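Local coordinates for phosphoethanolamine N-methyltransferase 1 (Haemonchus contortus, PDB 4KRG), which transfers a methyl group from S-adenosylmethionine to the amine of phosphoethanolamine, probably as an early step of phosphocholine synthesis in this nematode, at residues Arg137-Phe142 with Ile193-Ala198; Arg148-Asp153 with Trp209-Gln214. All coordinates share one frame; numbering follows the deposited sequence.

Interaction 1 of 2, residues Arg137-Phe142 with Ile193-Ala198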
ATOM      1  N   ARG A 137     -12.729  13.860  -8.642  1.00 24.83           N
ATOM      2  CA  ARG A 137     -14.152  13.548  -8.607  1.00 24.59           C
ATOM      3  C   ARG A 137     -14.446  12.247  -9.344  1.00 22.78           C
ATOM      4  O   ARG A 137     -15.253  11.438  -8.890  1.00 22.90           O
ATOM      5  CB  ARG A 137     -15.004  14.682  -9.180  1.00 26.26           C
ATOM      6  CG  ARG A 137     -16.471  14.542  -8.804  1.00 28.24           C
ATOM      7  CD  ARG A 137     -17.326  15.703  -9.298  1.00 32.56           C
ATOM      8  NE  ARG A 137     -18.688  15.619  -8.774  1.00 37.00           N
ATOM      9  CZ  ARG A 137     -19.145  16.346  -7.758  1.00 42.51           C
ATOM     10  NH1 ARG A 137     -18.356  17.228  -7.162  1.00 39.47           N
ATOM     11  NH2 ARG A 137     -20.396  16.197  -7.345  1.00 48.69           N
ATOM     12  N   GLU A 138     -13.773  12.044 -10.473  1.00 24.36           N
ATOM     13  CA  GLU A 138     -13.930  10.823 -11.261  1.00 21.93           C
ATOM     14  C   GLU A 138     -13.449   9.566 -10.533  1.00 20.95           C
ATOM     15  O   GLU A 138     -14.057   8.502 -10.666  1.00 20.86           O
ATOM     16  CB  GLU A 138     -13.217  10.964 -12.607  1.00 23.10           C
ATOM     17  CG  GLU A 138     -13.874  11.972 -13.535  1.00 23.72           C
ATOM     18  CD  GLU A 138     -12.983  12.385 -14.694  1.00 25.35           C
ATOM     19  OE1 GLU A 138     -11.772  12.064 -14.676  1.00 26.03           O
ATOM     20  OE2 GLU A 138     -13.495  13.034 -15.627  1.00 23.82           O
ATOM     21  N   VAL A 139     -12.355   9.686  -9.779  1.00 21.24           N
ATOM     22  CA  VAL A 139     -11.852   8.575  -8.976  1.00 20.09           C
ATOM     23  C   VAL A 139     -12.929   8.113  -8.000  1.00 21.63           C
ATOM     24  O   VAL A 139     -13.214   6.918  -7.887  1.00 21.62           O
ATOM     25  CB  VAL A 139     -10.572   8.963  -8.195  1.00 20.58           C
ATOM     26  CG1 VAL A 139     -10.231   7.902  -7.158  1.00 18.62           C
ATOM     27  CG2 VAL A 139      -9.403   9.143  -9.145  1.00 21.52           C
ATOM     28  N   ILE A 140     -13.543   9.069  -7.314  1.00 20.89           N
ATOM     29  CA  ILE A 140     -14.596   8.770  -6.353  1.00 21.20           C
ATOM     30  C   ILE A 140     -15.794   8.146  -7.069  1.00 21.47           C
ATOM     31  O   ILE A 140     -16.341   7.134  -6.624  1.00 22.80           O
ATOM     32  CB  ILE A 140     -15.020  10.032  -5.581  1.00 25.11           C
ATOM     33  CG1 ILE A 140     -13.838  10.560  -4.764  1.00 25.18           C
ATOM     34  CG2 ILE A 140     -16.190   9.727  -4.670  1.00 25.14           C
ATOM     35  CD1 ILE A 140     -13.949  12.019  -4.364  1.00 27.35           C
ATOM     36  N   GLU A 141     -16.176   8.740  -8.195  1.00 21.68           N
ATOM     37  CA  GLU A 141     -17.290   8.237  -8.984  1.00 21.13           C
ATOM     38  C   GLU A 141     -16.989   6.850  -9.544  1.00 20.81           C
ATOM     39  O   GLU A 141     -17.865   5.994  -9.585  1.00 23.62           O
ATOM     40  CB  GLU A 141     -17.651   9.230 -10.094  1.00 21.43           C
ATOM     41  CG  GLU A 141     -18.226  10.537  -9.553  1.00 24.10           C
ATOM     42  CD  GLU A 141     -18.584  11.532 -10.643  1.00 29.91           C
ATOM     43  OE1 GLU A 141     -19.363  12.469 -10.361  1.00 34.53           O
ATOM     44  OE2 GLU A 141     -18.078  11.390 -11.776  1.00 32.81           O
ATOM     45  N   PHE A 142     -15.748   6.625  -9.958  1.00 20.31           N
ATOM     46  CA  PHE A 142     -15.345   5.302 -10.414  1.00 19.23           C
ATOM     47  C   PHE A 142     -15.487   4.273  -9.304  1.00 20.07           C
ATOM     48  O   PHE A 142     -15.963   3.164  -9.535  1.00 20.34           O
ATOM     49  CB  PHE A 142     -13.905   5.295 -10.937  1.00 19.41           C
ATOM     50  CG  PHE A 142     -13.376   3.912 -11.206  1.00 19.43           C
ATOM     51  CD1 PHE A 142     -13.713   3.242 -12.375  1.00 21.10           C
ATOM     52  CD2 PHE A 142     -12.569   3.269 -10.283  1.00 18.81           C
ATOM     53  CE1 PHE A 142     -13.239   1.960 -12.625  1.00 20.54           C
ATOM     54  CE2 PHE A 142     -12.093   1.993 -10.526  1.00 18.61           C
ATOM     55  CZ  PHE A 142     -12.428   1.338 -11.700  1.00 19.04           C
ATOM     56  N   ILE A 193      -5.537   4.932   0.079  1.00 16.53           N
ATOM     57  CA  ILE A 193      -5.936   4.080   1.202  1.00 14.74           C
ATOM     58  C   ILE A 193      -7.081   4.710   1.997  1.00 15.65           C
ATOM     59  O   ILE A 193      -8.084   4.058   2.270  1.00 17.19           O
ATOM     60  CB  ILE A 193      -4.760   3.785   2.159  1.00 14.88           C
ATOM     61  CG1 ILE A 193      -3.596   3.137   1.405  1.00 12.42           C
ATOM     62  CG2 ILE A 193      -5.216   2.892   3.299  1.00 14.80           C
ATOM     63  CD1 ILE A 193      -2.276   3.200   2.164  1.00 12.56           C
ATOM     64  N   LYS A 194      -6.939   5.983   2.350  1.00 15.49           N
ATOM     65  CA  LYS A 194      -7.963   6.668   3.135  1.00 17.50           C
ATOM     66  C   LYS A 194      -9.289   6.788   2.391  1.00 16.95           C
ATOM     67  O   LYS A 194     -10.349   6.610   2.985  1.00 18.90           O
ATOM     68  CB  LYS A 194      -7.468   8.037   3.617  1.00 18.47           C
ATOM     69  CG  LYS A 194      -6.342   7.945   4.648  1.00 16.88           C
ATOM     70  CD  LYS A 194      -6.015   9.291   5.286  1.00 19.39           C
ATOM     71  CE  LYS A 194      -7.074   9.721   6.291  1.00 24.02           C
ATOM     72  NZ  LYS A 194      -7.248   8.716   7.373  1.00 26.50           N
ATOM     73  N   LEU A 195      -9.235   7.078   1.096  1.00 16.90           N
ATOM     74  CA  LEU A 195     -10.465   7.171   0.308  1.00 19.03           C
ATOM     75  C   LEU A 195     -11.201   5.843   0.317  1.00 19.35           C
ATOM     76  O   LEU A 195     -12.397   5.795   0.543  1.00 21.64           O
ATOM     77  CB  LEU A 195     -10.177   7.603  -1.129  1.00 17.07           C
ATOM     78  CG  LEU A 195     -11.400   7.587  -2.055  1.00 17.33           C
ATOM     79  CD1 LEU A 195     -12.521   8.437  -1.480  1.00 21.76           C
ATOM     80  CD2 LEU A 195     -11.040   8.059  -3.447  1.00 17.47           C
ATOM     81  N   LEU A 196     -10.467   4.765   0.091  1.00 17.93           N
ATOM     82  CA  LEU A 196     -11.057   3.439   0.061  1.00 18.44           C
ATOM     83  C   LEU A 196     -11.749   3.100   1.380  1.00 20.29           C
ATOM     84  O   LEU A 196     -12.878   2.609   1.391  1.00 21.96           O
ATOM     85  CB  LEU A 196      -9.988   2.402  -0.294  1.00 15.84           C
ATOM     86  CG  LEU A 196      -9.508   2.438  -1.750  1.00 13.82           C
ATOM     87  CD1 LEU A 196      -8.164   1.737  -1.914  1.00 14.26           C
ATOM     88  CD2 LEU A 196     -10.545   1.790  -2.646  1.00 17.30           C
ATOM     89  N   ARG A 197     -11.078   3.392   2.488  1.00 20.98           N
ATOM     90  CA  ARG A 197     -11.605   3.087   3.815  1.00 21.36           C
ATOM     91  C   ARG A 197     -12.803   3.962   4.167  1.00 23.95           C
ATOM     92  O   ARG A 197     -13.656   3.565   4.955  1.00 27.71           O
ATOM     93  CB  ARG A 197     -10.513   3.237   4.884  1.00 19.30           C
ATOM     94  CG  ARG A 197      -9.348   2.260   4.745  1.00 18.66           C
ATOM     95  CD  ARG A 197      -8.357   2.420   5.884  1.00 19.30           C
ATOM     96  NE  ARG A 197      -8.904   1.937   7.150  1.00 22.00           N
ATOM     97  CZ  ARG A 197      -8.404   2.222   8.348  1.00 23.93           C
ATOM     98  NH1 ARG A 197      -7.348   3.014   8.463  1.00 22.25           N
ATOM     99  NH2 ARG A 197      -8.971   1.726   9.438  1.00 26.62           N
ATOM    100  N   ALA A 198     -12.869   5.150   3.576  1.00 23.84           N
ATOM    101  CA  ALA A 198     -13.930   6.104   3.896  1.00 24.97           C
ATOM    102  C   ALA A 198     -15.272   5.728   3.278  1.00 24.83           C
ATOM    103  O   ALA A 198     -16.318   5.942   3.890  1.00 30.05           O
ATOM    104  CB  ALA A 198     -13.536   7.509   3.462  1.00 23.93           C
TER

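Interaction 2 of 2, residues Arg148-Asp153 with Trp209-Gln214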
ATOM      1  N   ARG A 148     -21.014  -0.572  -6.846  1.00 19.40           N
ATOM      2  CA  ARG A 148     -22.314  -0.976  -7.368  1.00 19.85           C
ATOM      3  C   ARG A 148     -22.235  -2.293  -8.144  1.00 18.96           C
ATOM      4  O   ARG A 148     -23.106  -3.150  -8.013  1.00 22.29           O
ATOM      5  CB  ARG A 148     -22.861   0.128  -8.276  1.00 20.11           C
ATOM      6  CG  ARG A 148     -24.190  -0.183  -8.934  1.00 22.03           C
ATOM      7  CD  ARG A 148     -24.560   0.893  -9.932  1.00 22.82           C
ATOM      8  NE  ARG A 148     -25.893   0.681 -10.495  1.00 28.31           N
ATOM      9  CZ  ARG A 148     -27.020   1.091  -9.919  1.00 33.42           C
ATOM     10  NH1 ARG A 148     -26.979   1.730  -8.758  1.00 36.85           N
ATOM     11  NH2 ARG A 148     -28.188   0.861 -10.503  1.00 36.83           N
ATOM     12  N   TRP A 149     -21.184  -2.439  -8.945  1.00 18.39           N
ATOM     13  CA  TRP A 149     -21.015  -3.583  -9.839  1.00 17.68           C
ATOM     14  C   TRP A 149     -20.566  -4.847  -9.133  1.00 19.02           C
ATOM     15  O   TRP A 149     -20.843  -5.951  -9.589  1.00 23.33           O
ATOM     16  CB  TRP A 149     -19.977  -3.248 -10.897  1.00 19.48           C
ATOM     17  CG  TRP A 149     -20.320  -2.052 -11.706  1.00 20.25           C
ATOM     18  CD1 TRP A 149     -21.563  -1.536 -11.930  1.00 21.78           C
ATOM     19  CD2 TRP A 149     -19.399  -1.216 -12.412  1.00 20.52           C
ATOM     20  NE1 TRP A 149     -21.472  -0.424 -12.737  1.00 21.91           N
ATOM     21  CE2 TRP A 149     -20.155  -0.206 -13.044  1.00 22.60           C
ATOM     22  CE3 TRP A 149     -18.011  -1.218 -12.570  1.00 22.77           C
ATOM     23  CZ2 TRP A 149     -19.566   0.788 -13.824  1.00 23.75           C
ATOM     24  CZ3 TRP A 149     -17.428  -0.234 -13.343  1.00 23.79           C
ATOM     25  CH2 TRP A 149     -18.205   0.757 -13.959  1.00 22.45           C
ATOM     26  N   LEU A 150     -19.846  -4.688  -8.031  1.00 17.66           N
ATOM     27  CA  LEU A 150     -19.299  -5.834  -7.321  1.00 17.44           C
ATOM     28  C   LEU A 150     -20.370  -6.617  -6.568  1.00 20.26           C
ATOM     29  O   LEU A 150     -21.283  -6.036  -5.974  1.00 21.62           O
ATOM     30  CB  LEU A 150     -18.205  -5.386  -6.350  1.00 16.56           C
ATOM     31  CG  LEU A 150     -16.818  -5.190  -6.956  1.00 17.47           C
ATOM     32  CD1 LEU A 150     -15.883  -4.556  -5.936  1.00 21.38           C
ATOM     33  CD2 LEU A 150     -16.273  -6.529  -7.402  1.00 19.09           C
ATOM     34  N   ARG A 151     -20.263  -7.942  -6.605  1.00 23.07           N
ATOM     35  CA  ARG A 151     -21.033  -8.791  -5.702  1.00 22.66           C
ATOM     36  C   ARG A 151     -20.441  -8.708  -4.292  1.00 22.94           C
ATOM     37  O   ARG A 151     -19.283  -8.331  -4.130  1.00 22.20           O
ATOM     38  CB  ARG A 151     -21.035 -10.235  -6.203  1.00 23.59           C
ATOM     39  CG  ARG A 151     -22.021 -10.474  -7.322  1.00 25.59           C
ATOM     40  CD  ARG A 151     -21.851 -11.833  -7.971  1.00 28.91           C
ATOM     41  NE  ARG A 151     -22.325 -11.769  -9.347  1.00 37.47           N
ATOM     42  CZ  ARG A 151     -21.548 -11.896 -10.416  1.00 38.74           C
ATOM     43  NH1 ARG A 151     -20.260 -12.138 -10.274  1.00 37.44           N
ATOM     44  NH2 ARG A 151     -22.068 -11.802 -11.629  1.00 40.63           N
ATOM     45  N   ALA A 152     -21.237  -9.034  -3.275  1.00 24.72           N
ATOM     46  CA  ALA A 152     -20.727  -9.115  -1.908  1.00 24.92           C
ATOM     47  C   ALA A 152     -19.567 -10.111  -1.888  1.00 28.41           C
ATOM     48  O   ALA A 152     -19.590 -11.080  -2.643  1.00 29.59           O
ATOM     49  CB  ALA A 152     -21.814  -9.563  -0.971  1.00 28.11           C
ATOM     50  N   ASP A 153     -18.572  -9.863  -1.032  1.00 28.78           N
ATOM     51  CA  ASP A 153     -17.294 -10.601  -1.006  1.00 27.13           C
ATOM     52  C   ASP A 153     -16.374 -10.293  -2.193  1.00 24.29           C
ATOM     53  O   ASP A 153     -15.237 -10.755  -2.233  1.00 25.49           O
ATOM     54  CB  ASP A 153     -17.485 -12.123  -0.891  1.00 28.56           C
ATOM     55  CG  ASP A 153     -18.309 -12.524   0.308  1.00 34.75           C
ATOM     56  OD1 ASP A 153     -18.401 -11.725   1.261  1.00 36.81           O
ATOM     57  OD2 ASP A 153     -18.864 -13.645   0.292  1.00 38.49           O
ATOM     58  N   TRP A 209     -22.462  -0.710   2.395  1.00 26.05           N
ATOM     59  CA  TRP A 209     -21.214  -1.408   2.147  1.00 22.82           C
ATOM     60  C   TRP A 209     -20.011  -0.534   2.440  1.00 23.39           C
ATOM     61  O   TRP A 209     -20.095   0.690   2.398  1.00 26.75           O
ATOM     62  CB  TRP A 209     -21.167  -1.904   0.706  1.00 22.10           C
ATOM     63  CG  TRP A 209     -22.306  -2.811   0.401  1.00 26.01           C
ATOM     64  CD1 TRP A 209     -23.509  -2.466  -0.135  1.00 27.82           C
ATOM     65  CD2 TRP A 209     -22.349  -4.211   0.648  1.00 27.50           C
ATOM     66  NE1 TRP A 209     -24.306  -3.578  -0.249  1.00 29.74           N
ATOM     67  CE2 TRP A 209     -23.619  -4.668   0.220  1.00 29.09           C
ATOM     68  CE3 TRP A 209     -21.450  -5.140   1.170  1.00 28.08           C
ATOM     69  CZ2 TRP A 209     -23.998  -6.003   0.312  1.00 31.05           C
ATOM     70  CZ3 TRP A 209     -21.824  -6.460   1.261  1.00 29.64           C
ATOM     71  CH2 TRP A 209     -23.088  -6.882   0.834  1.00 31.24           C
ATOM     72  N   LYS A 210     -18.895  -1.176   2.756  1.00 23.65           N
ATOM     73  CA  LYS A 210     -17.626  -0.485   2.887  1.00 22.09           C
ATOM     74  C   LYS A 210     -16.545  -1.334   2.254  1.00 21.71           C
ATOM     75  O   LYS A 210     -16.767  -2.500   1.923  1.00 21.39           O
ATOM     76  CB  LYS A 210     -17.290  -0.199   4.350  1.00 22.57           C
ATOM     77  CG  LYS A 210     -17.084  -1.428   5.214  1.00 22.78           C
ATOM     78  CD  LYS A 210     -16.848  -1.001   6.656  1.00 26.17           C
ATOM     79  CE  LYS A 210     -16.856  -2.189   7.595  1.00 25.09           C
ATOM     80  NZ  LYS A 210     -16.635  -1.752   8.997  1.00 26.64           N
ATOM     81  N   PHE A 211     -15.378  -0.736   2.080  1.00 21.24           N
ATOM     82  CA  PHE A 211     -14.231  -1.427   1.533  1.00 20.92           C
ATOM     83  C   PHE A 211     -13.320  -1.864   2.667  1.00 22.92           C
ATOM     84  O   PHE A 211     -13.053  -1.088   3.583  1.00 24.75           O
ATOM     85  CB  PHE A 211     -13.485  -0.485   0.594  1.00 20.48           C
ATOM     86  CG  PHE A 211     -14.047  -0.446  -0.805  1.00 20.05           C
ATOM     87  CD1 PHE A 211     -14.435  -1.612  -1.446  1.00 22.02           C
ATOM     88  CD2 PHE A 211     -14.184   0.757  -1.474  1.00 19.84           C
ATOM     89  CE1 PHE A 211     -14.943  -1.581  -2.733  1.00 22.90           C
ATOM     90  CE2 PHE A 211     -14.688   0.798  -2.759  1.00 19.92           C
ATOM     91  CZ  PHE A 211     -15.070  -0.368  -3.390  1.00 21.87           C
ATOM     92  N   ASP A 212     -12.866  -3.112   2.617  1.00 21.18           N
ATOM     93  CA  ASP A 212     -11.842  -3.593   3.532  1.00 21.22           C
ATOM     94  C   ASP A 212     -10.530  -3.641   2.756  1.00 20.32           C
ATOM     95  O   ASP A 212     -10.299  -4.581   1.981  1.00 17.23           O
ATOM     96  CB  ASP A 212     -12.210  -4.978   4.072  1.00 23.12           C
ATOM     97  CG  ASP A 212     -11.131  -5.571   4.963  1.00 28.23           C
ATOM     98  OD1 ASP A 212     -10.261  -4.822   5.447  1.00 29.91           O
ATOM     99  OD2 ASP A 212     -11.155  -6.797   5.194  1.00 31.66           O
ATOM    100  N   VAL A 213      -9.689  -2.618   2.938  1.00 18.61           N
ATOM    101  CA  VAL A 213      -8.406  -2.559   2.251  1.00 16.49           C
ATOM    102  C   VAL A 213      -7.456  -3.557   2.887  1.00 14.92           C
ATOM    103  O   VAL A 213      -6.961  -3.339   3.991  1.00 17.65           O
ATOM    104  CB  VAL A 213      -7.787  -1.164   2.291  1.00 16.13           C
ATOM    105  CG1 VAL A 213      -6.553  -1.128   1.422  1.00 17.32           C
ATOM    106  CG2 VAL A 213      -8.780  -0.143   1.801  1.00 18.68           C
ATOM    107  N   GLN A 214      -7.203  -4.653   2.184  1.00 15.14           N
ATOM    108  CA  GLN A 214      -6.496  -5.773   2.777  1.00 15.99           C
ATOM    109  C   GLN A 214      -5.011  -5.489   2.997  1.00 17.35           C
ATOM    110  O   GLN A 214      -4.402  -6.012   3.930  1.00 16.67           O
ATOM    111  CB  GLN A 214      -6.700  -7.031   1.936  1.00 16.01           C
ATOM    112  CG  GLN A 214      -8.164  -7.452   1.856  1.00 20.28           C
ATOM    113  CD  GLN A 214      -8.356  -8.956   1.954  1.00 22.21           C
ATOM    114  OE1 GLN A 214      -7.511  -9.731   1.507  1.00 25.99           O
ATOM    115  NE2 GLN A 214      -9.472  -9.372   2.534  1.00 25.00           N
TER

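Interaction 1 of 2, residues Arg137-Phe142 with Ile193-Ala198
Leu195 reaches across from helix 189-198 and sets its forked end against two consecutive residues, Val139 and Ile140, of helix 136-149. Every touch between 137-142 and 193-198 is apolar. The closest is methyl on methyl, Val139 CG1 to Leu195 CD2 at 3.8 Å. The same leucine methyl also meets a methylene, Ile140 CG1 to Leu195 CD2 at 4.0 Å, and the other prong is nearly as near, with Leu195 CD1 4.1 Å from Ile140 CG1. CD2 therefore serves both neighbours, while CD1 adds only to the isoleucine side. The leucine gets there because CG lies anti to its own backbone N (chi1 174°), which carries the fork out from the helix. Ile140 offers its inner methylene rather than its terminal methyl; its side chain also packs on Leu252 and Leu253 of helix 249-271, so that helix takes part in the same apolar cluster.

Helix 136-149 leads from strand 122-126 into the parallel strand 154-161, as a connecting helix does in the Rossmann-like fold of S-adenosylmethionine-dependent methyltransferases. The side chain of Val139 is about 10 Å from the bound S-adenosylhomocysteine, too far to touch it. Helix 189-198 stands beside helix 136-149; the nearest pair of CA atoms, Ile140 CA and Leu195 CA, is 8.0 Å apart, so side chains bridge the gap.

Charged groups keep to other faces of the two helices. Arg137 NE pairs with Glu141 OE1 one turn on, at 3.6 Å, and the same arginine reaches Asp250 through NH2. Glu138 binds Arg13 and the backbone N of Ser135 through OE1, whereas Arg197 divides its guanidinium between Glu332 and Glu356.

Interaction 2 of 2, residues Arg148-Asp153 with Trp209-Gln214
Ala152 presses its single methyl against the six-membered end of the Trp209 indole. CB lies 3.5 Å from CH2 of Trp209 and, in the same approach, 3.8 Å from its CZ3, approaching the CZ3-CH2 bond obliquely. A second, looser touch joins Leu150 to Phe211: Leu150 CD1 is 4.5 Å from Phe211 CE1 and lies at the edge of the ring, near its plane. With CG anti to the carbonyl carbon (chi1 -58°), the Trp209 side chain leans across towards the turn at Ala152.

One shell further out, Lys238 of strand 231-240 ties both sides together. Its ammonium nitrogen hydrogen-bonds to Leu150 O and also makes a cation-pi contact with Trp209, and its backbone is hydrogen-bonded to Asp153. The opposite end of the indole is held through NE1, which bonds to Asp203 OD2. Met147, in the last turn of helix 136-149, lies against both aromatic side chains, and Phe211 is packed from helix 189-198 by Leu196.

These pieces meet where helix 136-149 runs out and the chain turns into strand 154-161. Strand 231-240 is paired antiparallel with both 154-161 and 208-218, so it lies between them. The nearest CA atoms of the two segments, Ala152 CA and Trp209 CA, are 8.7 Å apart.

No hydrogen bond crosses between 148-153 and 209-214, so direct cohesion here is dispersive and modest, burying 112 Å² over both sides. Orientation probably comes from the neighbours: Asp203 fixes the indole N-H, while the charge of Lys238 would polarise both the Leu150 carbonyl and the ring beside it.

From the N terminus, helix 136-149 supplies the first half of interaction 1 and then, at its far end, leads into the first half of interaction 2. The chain next runs through strand 154-161, which ends at the pocket residue Ser161, and a region with His176 and Tyr186, also of the phosphoethanolamine pocket. Helix 189-198 then closes interaction 1 over 50 intervening residues, and strand 208-218 closes interaction 2 over 55. The segments alternate, so the two loops cross. Helix 189-198 and strand 208-218 also meet directly, with Leu196 CB 3.5 Å from Val213 CG2. Together the contacts tie both ends of helix 136-149 to helix 189-198 and strand 208-218.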